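PDB 5BZA: beta-N-acetylhexosaminidase from Thermotoga neapolitana, which probably hydrolyses terminal non-reducing N-acetyl-D-hexosamine residues from N-acetyl-beta-D-hexosaminides, as a member of glycoside hydrolase family 3. Local coordinates for residues 3-8 with 283-288; 386-391 with 404-409; 416-421 with 437-442. One frame throughout, in Å; residues are numbered along the deposited sequence.

Interaction 1. Residues 3-8 with 283-288; sequences VDLGKL and VYYESL
Leu-5, Gly-6 and Leu-8 meet Tyr-285 and Leu-288 where the start of the chain comes up against helix 281-293 of the TIM barrel, the fold of the N-terminal domain in family 3 glycoside hydrolases. Segment 3-8 leads into the first barrel strand, 9-13, while the helix follows the last, 273-275, and these two strands are neighbours in the sheet, so the contact lies where the barrel closes. No hydrogen bond crosses it. Val-3 stands at the outer margin, its O a loose 4.5 Å from Tyr-285 OH. Asp-4 directs its side chain away from the helix, and its backbone O accepts the backbone N of Lys-7. Leu-5 is next and does much of the packing: its CB sits 3.5 Å from Tyr-285 OH and almost as close to CE1, coming at the ring obliquely. The tyrosine reaches that far because its CG is anti to the backbone N (chi1 -173°), which carries the ring off the helix to the loop. The side chain of Leu-5 also touches Val-302 of helix 299-314, and Leu-5 CD2 comes within 4.3 Å of Leu-288 CD2. Gly-6 brings bare backbone to the same ring, its N lying at the ring edge, in plane, 3.7 Å from Tyr-285 CE1; the ring also meets Tyr-27 edge-to-face. Lys-7 points away and forms a salt bridge with Asp-310. Leu-8 returns to the helix, its side chain crossing that of Leu-288 at about a right angle, with Leu-8 CD2 lying 3.9 Å from Leu-288 CD2.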
loop_
_atom_site.group_PDB
_atom_site.type_symbol
_atom_site.label_atom_id
_atom_site.label_comp_id
_atom_site.label_asym_id
_atom_site.label_seq_id
_atom_site.Cartn_x
_atom_site.Cartn_y
_atom_site.Cartn_z
ATOM N N VAL B 3 -14.203 -8.739 34.639
ATOM C CA VAL B 3 -12.979 -8.079 34.183
ATOM C C VAL B 3 -13.114 -7.924 32.657
ATOM O O VAL B 3 -12.277 -7.293 31.989
ATOM C CB VAL B 3 -11.696 -8.867 34.611
ATOM C CG1 VAL B 3 -10.421 -8.334 33.939
ATOM C CG2 VAL B 3 -11.508 -8.755 36.109
ATOM N N ASP B 4 -14.203 -8.469 32.108
ATOM C CA ASP B 4 -14.410 -8.439 30.661
ATOM C C ASP B 4 -15.288 -7.306 30.131
ATOM O O ASP B 4 -15.731 -7.381 28.985
ATOM C CB ASP B 4 -15.081 -9.749 30.210
ATOM C CG ASP B 4 -14.139 -10.925 30.185
ATOM O OD1 ASP B 4 -12.911 -10.699 30.088
ATOM O OD2 ASP B 4 -14.632 -12.078 30.243
ATOM N N LEU B 5 -15.436 -6.204 30.861
ATOM C CA LEU B 5 -16.362 -5.183 30.372
ATOM C C LEU B 5 -15.773 -4.421 29.205
ATOM O O LEU B 5 -16.517 -3.745 28.447
ATOM C CB LEU B 5 -16.731 -4.206 31.494
ATOM C CG LEU B 5 -17.608 -4.910 32.513
ATOM C CD1 LEU B 5 -18.000 -3.967 33.619
ATOM C CD2 LEU B 5 -18.832 -5.406 31.756
ATOM N N GLY B 6 -14.457 -4.590 29.029
ATOM C CA GLY B 6 -13.727 -3.975 27.949
ATOM C C GLY B 6 -14.188 -4.564 26.644
ATOM O O GLY B 6 -14.079 -3.943 25.595
ATOM N N LYS B 7 -14.745 -5.765 26.700
ATOM C CA LYS B 7 -15.278 -6.354 25.480
ATOM C C LYS B 7 -16.442 -5.540 24.907
ATOM O O LYS B 7 -16.766 -5.646 23.732
ATOM C CB LYS B 7 -15.660 -7.807 25.735
ATOM C CG LYS B 7 -14.378 -8.616 25.972
ATOM C CD LYS B 7 -14.555 -10.106 26.087
ATOM C CE LYS B 7 -13.183 -10.731 26.313
ATOM N NZ LYS B 7 -13.222 -12.207 26.481
ATOM N N LEU B 8 -17.030 -4.675 25.711
ATOM C CA LEU B 8 -18.141 -3.900 25.194
ATOM C C LEU B 8 -17.666 -2.572 24.607
ATOM O O LEU B 8 -18.475 -1.673 24.364
ATOM C CB LEU B 8 -19.191 -3.644 26.292
ATOM C CG LEU B 8 -20.309 -4.693 26.413
ATOM C CD1 LEU B 8 -19.720 -6.061 26.658
ATOM C CD2 LEU B 8 -21.368 -4.335 27.484
ATOM N N VAL B 283 -14.065 7.260 31.165
ATOM C CA VAL B 283 -15.397 7.803 31.486
ATOM C C VAL B 283 -16.500 6.818 31.112
ATOM O O VAL B 283 -17.189 6.278 31.992
ATOM C CB VAL B 283 -15.671 9.131 30.807
ATOM C CG1 VAL B 283 -17.045 9.573 31.161
ATOM C CG2 VAL B 283 -14.665 10.147 31.301
ATOM N N TYR B 284 -16.630 6.540 29.819
ATOM C CA TYR B 284 -17.623 5.582 29.371
ATOM C C TYR B 284 -17.533 4.285 30.138
ATOM O O TYR B 284 -18.555 3.760 30.597
ATOM C CB TYR B 284 -17.472 5.337 27.890
ATOM C CG TYR B 284 -17.963 6.487 27.081
ATOM C CD1 TYR B 284 -17.185 7.618 26.934
ATOM C CD2 TYR B 284 -19.216 6.454 26.471
ATOM C CE1 TYR B 284 -17.612 8.693 26.187
ATOM C CE2 TYR B 284 -19.655 7.517 25.709
ATOM C CZ TYR B 284 -18.847 8.642 25.579
ATOM O OH TYR B 284 -19.263 9.730 24.841
ATOM N N TYR B 285 -16.310 3.797 30.330
ATOM C CA TYR B 285 -16.117 2.506 30.984
ATOM C C TYR B 285 -16.727 2.574 32.387
ATOM O O TYR B 285 -17.490 1.682 32.812
ATOM C CB TYR B 285 -14.617 2.131 31.065
ATOM C CG TYR B 285 -14.359 0.733 31.571
ATOM C CD1 TYR B 285 -14.293 -0.330 30.681
ATOM C CD2 TYR B 285 -14.188 0.470 32.927
ATOM C CE1 TYR B 285 -14.067 -1.619 31.121
ATOM C CE2 TYR B 285 -13.967 -0.826 33.384
ATOM C CZ TYR B 285 -13.893 -1.860 32.468
ATOM O OH TYR B 285 -13.668 -3.145 32.875
ATOM N N GLU B 286 -16.374 3.630 33.119
ATOM C CA GLU B 286 -16.791 3.685 34.517
ATOM C C GLU B 286 -18.304 3.834 34.492
ATOM O O GLU B 286 -19.028 3.224 35.303
ATOM C CB GLU B 286 -16.122 4.833 35.299
ATOM C CG GLU B 286 -14.601 4.615 35.619
ATOM C CD GLU B 286 -14.270 3.308 36.395
ATOM O OE1 GLU B 286 -14.934 3.001 37.422
ATOM O OE2 GLU B 286 -13.304 2.605 35.986
ATOM N N SER B 287 -18.780 4.598 33.510
ATOM C CA SER B 287 -20.212 4.830 33.402
ATOM C C SER B 287 -20.899 3.479 33.235
ATOM O O SER B 287 -21.885 3.185 33.948
ATOM C CB SER B 287 -20.540 5.777 32.262
ATOM O OG SER B 287 -21.920 6.028 32.266
ATOM N N LEU B 288 -20.343 2.625 32.369
ATOM C CA LEU B 288 -20.988 1.350 32.125
ATOM C C LEU B 288 -21.103 0.630 33.449
ATOM O O LEU B 288 -22.196 0.175 33.837
ATOM C CB LEU B 288 -20.212 0.506 31.132
ATOM C CG LEU B 288 -20.802 -0.889 30.914
ATOM C CD1 LEU B 288 -22.210 -0.736 30.369
ATOM C CD2 LEU B 288 -19.915 -1.681 29.926
#

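Interaction 2. Residues 386-391 with 404-409; sequences YDIEAG and VVNASK
Ile-388 and Val-405 mark the closest approach of two irregular loops, their CA atoms 6.3 Å apart, and past them the second loop folds into a type I beta turn from Asn-406 to Lys-409. At the inner end, Tyr-386 stretches across so that its OH takes a weak hydrogen bond from Val-405 N at 3.3 Å, bent to 145°; the same hydroxyl bonds to Phe-403 O, so the phenol is held by two neighbouring points of one chain. A water sits at the edge of the tyrosine ring, in its plane, and donates to both Ile-388 O and Val-405 O, joining two carbonyls that could not bond to each other. Ile-388 CG2 packs on Val-405 CG1 at 3.9 Å. Asp-387 braces its own loop: OD1 accepts Glu-389 N in an Asx turn, and the backbone O accepts from Ala-390 N and Gly-391 N. At the exposed end Lys-409, extended beyond CG, lays its ammonium group against the bent Glu-389 chain, and NZ makes a salt bridge with Glu-389 OE1 at 3.2 Å. The loops leave the ends of strands 380-386 and 399-404, which flank strand 347-352 in the mixed sheet of the C-terminal domain; Tyr-386, Ile-388 and Val-405 all touch Pro-352 at its end, while Val-404 and Ala-407 rest on His-417 of helix 411-418.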
loop_
_atom_site.group_PDB
_atom_site.type_symbol
_atom_site.label_atom_id
_atom_site.label_comp_id
_atom_site.label_asym_id
_atom_site.label_seq_id
_atom_site.Cartn_x
_atom_site.Cartn_y
_atom_site.Cartn_z
ATOM N N TYR B 386 23.788 18.156 7.326
ATOM C CA TYR B 386 25.178 18.234 6.876
ATOM C C TYR B 386 25.398 17.493 5.570
ATOM O O TYR B 386 24.580 16.679 5.143
ATOM C CB TYR B 386 26.129 17.692 7.938
ATOM C CG TYR B 386 26.080 16.199 8.135
ATOM C CD1 TYR B 386 25.067 15.585 8.890
ATOM C CD2 TYR B 386 27.066 15.391 7.583
ATOM C CE1 TYR B 386 25.059 14.198 9.073
ATOM C CE2 TYR B 386 27.061 14.020 7.758
ATOM C CZ TYR B 386 26.076 13.424 8.493
ATOM O OH TYR B 386 26.129 12.056 8.628
ATOM N N ASP B 387 26.537 17.756 4.945
ATOM C CA ASP B 387 26.890 17.127 3.672
ATOM C C ASP B 387 27.646 15.839 3.978
ATOM O O ASP B 387 28.590 15.848 4.772
ATOM C CB ASP B 387 27.732 18.121 2.861
ATOM C CG ASP B 387 28.198 17.586 1.526
ATOM O OD1 ASP B 387 28.077 16.368 1.226
ATOM O OD2 ASP B 387 28.734 18.430 0.778
ATOM N N ILE B 388 27.234 14.730 3.367
ATOM C CA ILE B 388 27.847 13.453 3.723
ATOM C C ILE B 388 29.285 13.387 3.189
ATOM O O ILE B 388 30.160 12.748 3.793
ATOM C CB ILE B 388 27.035 12.218 3.231
ATOM C CG1 ILE B 388 26.894 12.205 1.713
ATOM C CG2 ILE B 388 25.667 12.115 3.971
ATOM C CD1 ILE B 388 26.301 10.916 1.199
ATOM N N GLU B 389 29.526 14.068 2.070
ATOM C CA GLU B 389 30.824 14.013 1.411
ATOM C C GLU B 389 31.752 14.982 2.130
ATOM O O GLU B 389 32.956 15.013 1.877
ATOM C CB GLU B 389 30.704 14.373 -0.076
ATOM C CG GLU B 389 29.831 13.464 -0.959
ATOM C CD GLU B 389 30.615 12.375 -1.712
ATOM O OE1 GLU B 389 30.996 12.638 -2.888
ATOM O OE2 GLU B 389 30.830 11.265 -1.168
ATOM N N ALA B 390 31.198 15.744 3.066
ATOM C CA ALA B 390 32.004 16.690 3.828
ATOM C C ALA B 390 32.017 16.373 5.332
ATOM O O ALA B 390 33.021 16.588 6.004
ATOM C CB ALA B 390 31.517 18.108 3.580
ATOM N N GLY B 391 30.897 15.877 5.860
ATOM C CA GLY B 391 30.743 15.700 7.296
ATOM C C GLY B 391 30.212 16.961 7.952
ATOM O O GLY B 391 30.048 17.993 7.298
ATOM N N VAL B 404 25.124 9.267 11.362
ATOM C CA VAL B 404 26.325 9.059 10.564
ATOM C C VAL B 404 26.068 8.229 9.302
ATOM O O VAL B 404 25.555 7.111 9.362
ATOM C CB VAL B 404 27.384 8.371 11.385
ATOM C CG1 VAL B 404 28.646 8.207 10.554
ATOM C CG2 VAL B 404 27.637 9.149 12.697
ATOM N N VAL B 405 26.473 8.795 8.171
ATOM C CA VAL B 405 26.486 8.138 6.866
ATOM C C VAL B 405 27.913 8.311 6.267
ATOM O O VAL B 405 28.522 9.389 6.416
ATOM C CB VAL B 405 25.406 8.729 5.957
ATOM C CG1 VAL B 405 25.582 8.294 4.516
ATOM C CG2 VAL B 405 24.012 8.348 6.483
ATOM N N ASN B 406 28.472 7.210 5.734
ATOM C CA ASN B 406 29.800 7.121 5.039
ATOM C C ASN B 406 30.921 7.941 5.729
ATOM O O ASN B 406 31.554 8.833 5.147
ATOM C CB ASN B 406 29.685 7.453 3.523
ATOM C CG ASN B 406 29.781 8.945 3.222
ATOM O OD1 ASN B 406 29.181 9.749 3.927
ATOM N ND2 ASN B 406 30.576 9.323 2.220
ATOM N N ALA B 407 31.170 7.608 6.990
ATOM C CA ALA B 407 32.147 8.338 7.784
ATOM C C ALA B 407 33.560 8.023 7.282
ATOM O O ALA B 407 34.507 8.764 7.546
ATOM C CB ALA B 407 32.000 7.991 9.268
ATOM N N SER B 408 33.682 6.921 6.547
ATOM C CA SER B 408 34.974 6.380 6.133
ATOM C C SER B 408 35.437 6.848 4.758
ATOM O O SER B 408 36.391 6.286 4.217
ATOM C CB SER B 408 34.917 4.851 6.155
ATOM O OG SER B 408 34.707 4.385 7.477
ATOM N N LYS B 409 34.779 7.865 4.194
ATOM C CA LYS B 409 35.074 8.256 2.816
ATOM C C LYS B 409 36.549 8.650 2.703
ATOM O O LYS B 409 37.286 8.193 1.819
ATOM C CB LYS B 409 34.227 9.449 2.380
ATOM C CG LYS B 409 34.564 9.939 0.986
ATOM C CD LYS B 409 33.832 11.222 0.643
ATOM C CE LYS B 409 34.290 11.759 -0.724
ATOM N NZ LYS B 409 33.582 13.019 -1.108
HETATM O O HOH W 1 29.594 12.116 6.785
#

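Interaction 3. Residues 416-421 with 437-442; sequences AHLSLP and KFFPGR
Arg-442 reaches over to the end of helix 411-418 and grips two backbone carbonyls, those of Leu-418 and Leu-420. Its chain is bent at chi2 (-74°), which folds the guanidinium back over Leu-418 instead of letting it run straight out. NH2 donates to Leu-418 O at 2.8 Å, arriving in the carbonyl plane on a lone pair with a C=O...N angle of 126°, although the oxygen is tilted out of the guanidinium plane. NH1 adds a weak bond to the same oxygen and a better one, 3.2 Å long, to Leu-420 O, which lies at the guanidinium edge and in its plane. These bonds, one of them weak, restrict the rotation of the group, and a positive charge beside carbonyls at a helix C-terminus is probably favourable. Leu-418 completes the fit: its CD2 lies over one face of the guanidinium, 3.6 Å from Arg-442 NH2, and the two side chains approach at a slant. That methyl also packs 3.7 Å from Phe-439 CD2 and touches Phe-438 O, so it is wedged between an arginine, a phenyl ring and a peptide carbonyl. Phe-439 has its CG beside the backbone N (chi1 -62°), which brings the ring against helix 411-418, where His-417 CB meets its edge in plane, 3.9 Å from Phe-439 CE2. A type II beta turn from Phe-439 to Arg-442, with Gly-441 at positive phi, presents both side chains to the same helix end. Around the contact, His-417 bonds through ND1 to Asp-402 of strand 399-404, while Tyr-427 of strand 425-429 hydrogen-bonds His-417 O and packs against Phe-439, Leu-420 and Arg-442, so helix end and loop both rest on the mixed sheet of the C-terminal domain.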
loop_
_atom_site.group_PDB
_atom_site.type_symbol
_atom_site.label_atom_id
_atom_site.label_comp_id
_atom_site.label_asym_id
_atom_site.label_seq_id
_atom_site.Cartn_x
_atom_site.Cartn_y
_atom_site.Cartn_z
ATOM N N ALA B 416 35.699 15.195 10.681
ATOM C CA ALA B 416 34.561 16.096 10.906
ATOM C C ALA B 416 33.658 15.464 11.973
ATOM O O ALA B 416 33.349 16.094 12.995
ATOM C CB ALA B 416 33.792 16.348 9.618
ATOM N N HIS B 417 33.358 14.179 11.794
ATOM C CA HIS B 417 32.556 13.449 12.777
ATOM C C HIS B 417 33.221 13.296 14.148
ATOM O O HIS B 417 32.547 13.437 15.178
ATOM C CB HIS B 417 32.189 12.071 12.237
ATOM C CG HIS B 417 31.143 12.110 11.173
ATOM N ND1 HIS B 417 29.807 12.339 11.449
ATOM C CD2 HIS B 417 31.226 11.948 9.832
ATOM C CE1 HIS B 417 29.118 12.318 10.322
ATOM N NE2 HIS B 417 29.954 12.080 9.325
ATOM N N LEU B 418 34.529 13.046 14.175
ATOM C CA LEU B 418 35.230 12.793 15.444
ATOM C C LEU B 418 35.519 14.066 16.256
ATOM O O LEU B 418 35.744 13.997 17.476
ATOM C CB LEU B 418 36.544 12.056 15.183
ATOM C CG LEU B 418 36.348 10.601 14.771
ATOM C CD1 LEU B 418 37.664 10.058 14.266
ATOM C CD2 LEU B 418 35.807 9.772 15.929
ATOM N N SER B 419 35.511 15.217 15.581
ATOM C CA SER B 419 35.666 16.519 16.247
ATOM C C SER B 419 34.556 16.828 17.250
ATOM O O SER B 419 34.751 17.643 18.161
ATOM C CB SER B 419 35.696 17.664 15.227
ATOM O OG SER B 419 36.523 17.378 14.115
ATOM N N LEU B 420 33.379 16.224 17.067
ATOM C CA LEU B 420 32.255 16.509 17.955
ATOM C C LEU B 420 32.598 16.088 19.403
ATOM O O LEU B 420 33.365 15.144 19.637
ATOM C CB LEU B 420 30.981 15.803 17.455
ATOM C CG LEU B 420 30.547 16.207 16.036
ATOM C CD1 LEU B 420 29.402 15.336 15.528
ATOM C CD2 LEU B 420 30.233 17.702 15.914
ATOM N N PRO B 421 32.075 16.825 20.383
ATOM C CA PRO B 421 32.379 16.557 21.793
ATOM C C PRO B 421 31.974 15.153 22.204
ATOM O O PRO B 421 30.781 14.822 22.283
ATOM C CB PRO B 421 31.560 17.612 22.545
ATOM C CG PRO B 421 30.577 18.136 21.561
ATOM C CD PRO B 421 31.188 17.989 20.207
ATOM N N LYS B 437 33.610 0.794 13.621
ATOM C CA LYS B 437 35.007 0.604 14.060
ATOM C C LYS B 437 35.717 1.941 14.321
ATOM O O LYS B 437 36.589 2.019 15.177
ATOM C CB LYS B 437 35.799 -0.275 13.087
ATOM C CG LYS B 437 36.286 0.373 11.805
ATOM C CD LYS B 437 36.979 -0.668 10.899
ATOM C CE LYS B 437 36.317 -2.056 11.014
ATOM N NZ LYS B 437 36.718 -3.017 9.939
ATOM N N PHE B 438 35.368 2.966 13.545
ATOM C CA PHE B 438 36.043 4.258 13.578
ATOM C C PHE B 438 35.567 5.215 14.682
ATOM O O PHE B 438 35.875 6.404 14.642
ATOM C CB PHE B 438 35.911 4.942 12.209
ATOM C CG PHE B 438 36.468 4.117 11.078
ATOM C CD1 PHE B 438 37.839 4.117 10.816
ATOM C CD2 PHE B 438 35.634 3.343 10.270
ATOM C CE1 PHE B 438 38.371 3.358 9.781
ATOM C CE2 PHE B 438 36.166 2.574 9.229
ATOM C CZ PHE B 438 37.530 2.586 8.986
ATOM N N PHE B 439 34.850 4.691 15.676
ATOM C CA PHE B 439 34.389 5.506 16.810
ATOM C C PHE B 439 34.662 4.814 18.151
ATOM O O PHE B 439 33.731 4.542 18.936
ATOM C CB PHE B 439 32.892 5.840 16.679
ATOM C CG PHE B 439 32.562 6.660 15.468
ATOM C CD1 PHE B 439 32.341 6.055 14.240
ATOM C CD2 PHE B 439 32.534 8.043 15.539
ATOM C CE1 PHE B 439 32.050 6.818 13.120
ATOM C CE2 PHE B 439 32.251 8.805 14.436
ATOM C CZ PHE B 439 32.007 8.196 13.217
ATOM N N PRO B 440 35.948 4.513 18.423
ATOM C CA PRO B 440 36.244 3.818 19.681
ATOM C C PRO B 440 36.014 4.751 20.859
ATOM O O PRO B 440 36.232 5.957 20.729
ATOM C CB PRO B 440 37.729 3.442 19.542
ATOM C CG PRO B 440 38.279 4.431 18.588
ATOM C CD PRO B 440 37.165 4.765 17.627
ATOM N N GLY B 441 35.635 4.198 22.001
ATOM C CA GLY B 441 35.307 4.981 23.178
ATOM C C GLY B 441 34.131 5.953 23.026
ATOM O O GLY B 441 33.795 6.670 23.958
ATOM N N ARG B 442 33.493 5.983 21.866
ATOM C CA ARG B 442 32.394 6.914 21.671
ATOM C C ARG B 442 31.068 6.237 21.995
ATOM O O ARG B 442 30.963 5.005 21.947
ATOM C CB ARG B 442 32.374 7.413 20.251
ATOM C CG ARG B 442 33.661 8.059 19.798
ATOM C CD ARG B 442 33.942 9.442 20.355
ATOM N NE ARG B 442 35.151 9.992 19.715
ATOM C CZ ARG B 442 35.337 11.291 19.474
ATOM N NH1 ARG B 442 34.376 12.160 19.823
ATOM N NH2 ARG B 442 36.454 11.722 18.876
#

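In the fold
Interaction 1, centred about 54 Å from the other two, belongs to the TIM-barrel domain, is largely buried and is held by van der Waals packing, with no hydrogen bond between its segments. Interactions 2 and 3 share the C-terminal domain, lie about 13 Å apart between centres and touch each other, Tyr-386 meeting His-417 and Ala-390 and Gly-391 packing on Ala-416. Both are partly buried and mix packing with polar links, but differently: interaction 2 joins two loops by a water, a weak hydrogen bond and a salt bridge at its exposed end, whereas interaction 3 ties a loop to a helix end through arginine-to-carbonyl bonds. Helix 411-418 borders the former and supplies one side of the latter.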